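Local coordinates for aldolase (Klebsiella pneumoniae, PDB 6VOQ), which is a zinc-binding member of the class II aldolase/adducin family, with a mixed beta-sheet and helices in each of four chains, at residues 80-85 and 148-153. Numbering follows the deposited sequence.
Sequences RAVYLH and GLAPRY
Val82 and Ala150 bring the two backbones closest, CA to CA 5.2 Å, and His85 faces Pro151 at 5.6 Å; Val82, in helix 76-83, and His85, in the loop after it, thus meet the loop that follows helix 140-149. Ala150 points its methyl at the other segment, where CB lies 3.8 Å from the carbonyl O of Val82 and 4.1 Å from CB of His85; a side chain this short lets two main chains come so near. Val82 reaches it with one branch: CG1, anti to the backbone N (chi1 177°), meets Ala150 CB at 4.0 Å. Beta-branched and wholly apolar, Val82 suits this buried place, since it also links helix 76-83 to Leu146 of helix 140-149, to Cys89 in a loop and to Ile92 of strand 91-94 in the mixed sheet of the class II aldolase/adducin fold. At the exposed border Pro151 lays its compact ring against His85, whose carbonyl O sits 3.3 Å from Pro151 CG and equally close to Pro151 N; that nitrogen has no hydrogen to offer, so the approach is van der Waals contact. The imidazole of His85 turns back on helix 76-83, which it follows: ND1 donates to Ala81 O over 3.1 Å, nearly straight at 169°, with the acceptor in the ring plane. This bond fixes the ring's rotation. Arg152 NH2 donates to Gly148 O in a more bent bond, its donor above the carbonyl plane. Both bonds stay within their own segments; with no polar bond across, the contact between 80-85 and 148-153 depends on shape fit.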
loop_
_atom_site.group_PDB
_atom_site.type_symbol
_atom_site.label_atom_id
_atom_site.label_comp_id
_atom_site.label_asym_id
_atom_site.label_seq_id
_atom_site.Cartn_x
_atom_site.Cartn_y
_atom_site.Cartn_z
ATOM N N ARG A 80 13.654 -1.608 27.964
ATOM C CA ARG A 80 13.722 -1.608 29.422
ATOM C C ARG A 80 14.074 -0.238 29.968
ATOM O O ARG A 80 13.504 0.185 30.979
ATOM C CB ARG A 80 14.748 -2.636 29.905
ATOM C CG ARG A 80 14.410 -4.060 29.498
ATOM C CD ARG A 80 15.293 -5.073 30.193
ATOM N NE ARG A 80 16.575 -5.236 29.524
ATOM C CZ ARG A 80 17.738 -4.828 30.021
ATOM N NH1 ARG A 80 17.790 -4.224 31.203
ATOM N NH2 ARG A 80 18.853 -5.034 29.334
ATOM N N ALA A 81 15.004 0.468 29.318
ATOM C CA ALA A 81 15.368 1.808 29.762
ATOM C C ALA A 81 14.146 2.705 29.896
ATOM O O ALA A 81 14.043 3.470 30.861
ATOM C CB ALA A 81 16.383 2.426 28.800
ATOM N N VAL A 82 13.193 2.596 28.968
ATOM C CA VAL A 82 11.974 3.398 29.055
ATOM C C VAL A 82 11.141 2.985 30.265
ATOM O O VAL A 82 10.716 3.829 31.060
ATOM C CB VAL A 82 11.165 3.286 27.754
ATOM C CG1 VAL A 82 9.860 4.078 27.877
ATOM C CG2 VAL A 82 11.992 3.755 26.577
ATOM N N TYR A 83 10.873 1.684 30.403
ATOM C CA TYR A 83 10.074 1.204 31.526
ATOM C C TYR A 83 10.664 1.645 32.856
ATOM O O TYR A 83 9.925 2.018 33.770
ATOM C CB TYR A 83 9.968 -0.320 31.504
ATOM C CG TYR A 83 9.119 -0.877 30.392
ATOM C CD1 TYR A 83 7.739 -0.781 30.439
ATOM C CD2 TYR A 83 9.701 -1.518 29.299
ATOM C CE1 TYR A 83 6.959 -1.302 29.423
ATOM C CE2 TYR A 83 8.932 -2.024 28.274
ATOM C CZ TYR A 83 7.562 -1.922 28.344
ATOM O OH TYR A 83 6.779 -2.435 27.338
ATOM N N LEU A 84 11.993 1.596 32.987
ATOM C CA LEU A 84 12.659 1.896 34.247
ATOM C C LEU A 84 12.599 3.369 34.622
ATOM O O LEU A 84 12.998 3.717 35.739
ATOM C CB LEU A 84 14.116 1.438 34.188
ATOM C CG LEU A 84 14.361 -0.066 34.238
ATOM C CD1 LEU A 84 15.763 -0.361 33.748
ATOM C CD2 LEU A 84 14.167 -0.593 35.659
ATOM N N HIS A 85 12.118 4.242 33.729
ATOM C CA HIS A 85 12.030 5.666 34.026
ATOM C C HIS A 85 10.691 6.254 33.603
ATOM O O HIS A 85 10.589 7.460 33.358
ATOM C CB HIS A 85 13.194 6.411 33.381
ATOM C CG HIS A 85 14.511 5.973 33.919
ATOM N ND1 HIS A 85 15.194 4.892 33.409
ATOM C CD2 HIS A 85 15.224 6.401 34.986
ATOM C CE1 HIS A 85 16.293 4.695 34.114
ATOM N NE2 HIS A 85 16.336 5.599 35.075
ATOM N N GLY A 148 16.829 8.887 29.948
ATOM C CA GLY A 148 16.736 10.279 30.343
ATOM C C GLY A 148 15.523 10.992 29.785
ATOM O O GLY A 148 15.019 11.934 30.404
ATOM N N LEU A 149 15.039 10.564 28.619
ATOM C CA LEU A 149 13.875 11.176 27.997
ATOM C C LEU A 149 12.567 10.578 28.489
ATOM O O LEU A 149 11.546 11.271 28.515
ATOM C CB LEU A 149 13.959 11.031 26.474
ATOM C CG LEU A 149 15.100 11.789 25.791
ATOM C CD1 LEU A 149 15.290 11.273 24.378
ATOM C CD2 LEU A 149 14.876 13.304 25.794
ATOM N N ALA A 150 12.587 9.313 28.902
ATOM C CA ALA A 150 11.353 8.605 29.232
ATOM C C ALA A 150 10.457 9.295 30.262
ATOM O O ALA A 150 9.228 9.144 30.155
ATOM C CB ALA A 150 11.696 7.185 29.697
ATOM N N PRO A 151 10.960 10.018 31.269
ATOM C CA PRO A 151 10.026 10.628 32.233
ATOM C C PRO A 151 9.210 11.764 31.658
ATOM O O PRO A 151 8.214 12.157 32.276
ATOM C CB PRO A 151 10.941 11.127 33.354
ATOM C CG PRO A 151 12.179 10.347 33.210
ATOM C CD PRO A 151 12.349 10.144 31.741
ATOM N N ARG A 152 9.588 12.305 30.502
ATOM C CA ARG A 152 8.908 13.463 29.957
ATOM C C ARG A 152 8.265 13.225 28.596
ATOM O O ARG A 152 7.460 14.056 28.157
ATOM C CB ARG A 152 9.885 14.646 29.873
ATOM C CG ARG A 152 10.272 15.205 31.244
ATOM C CD ARG A 152 11.519 16.086 31.190
ATOM N NE ARG A 152 12.713 15.299 30.886
ATOM C CZ ARG A 152 13.515 15.525 29.849
ATOM N NH1 ARG A 152 13.266 16.526 29.011
ATOM N NH2 ARG A 152 14.576 14.753 29.657
ATOM N N TYR A 153 8.563 12.119 27.926
ATOM C CA TYR A 153 8.078 11.926 26.569
ATOM C C TYR A 153 7.508 10.527 26.414
ATOM O O TYR A 153 8.056 9.562 26.951
ATOM C CB TYR A 153 9.196 12.171 25.555
ATOM C CG TYR A 153 9.759 13.563 25.642
ATOM C CD1 TYR A 153 9.089 14.638 25.072
ATOM C CD2 TYR A 153 10.951 13.813 26.305
ATOM C CE1 TYR A 153 9.589 15.922 25.152
ATOM C CE2 TYR A 153 11.464 15.097 26.387
ATOM C CZ TYR A 153 10.776 16.146 25.806
ATOM O OH TYR A 153 11.266 17.425 25.878
#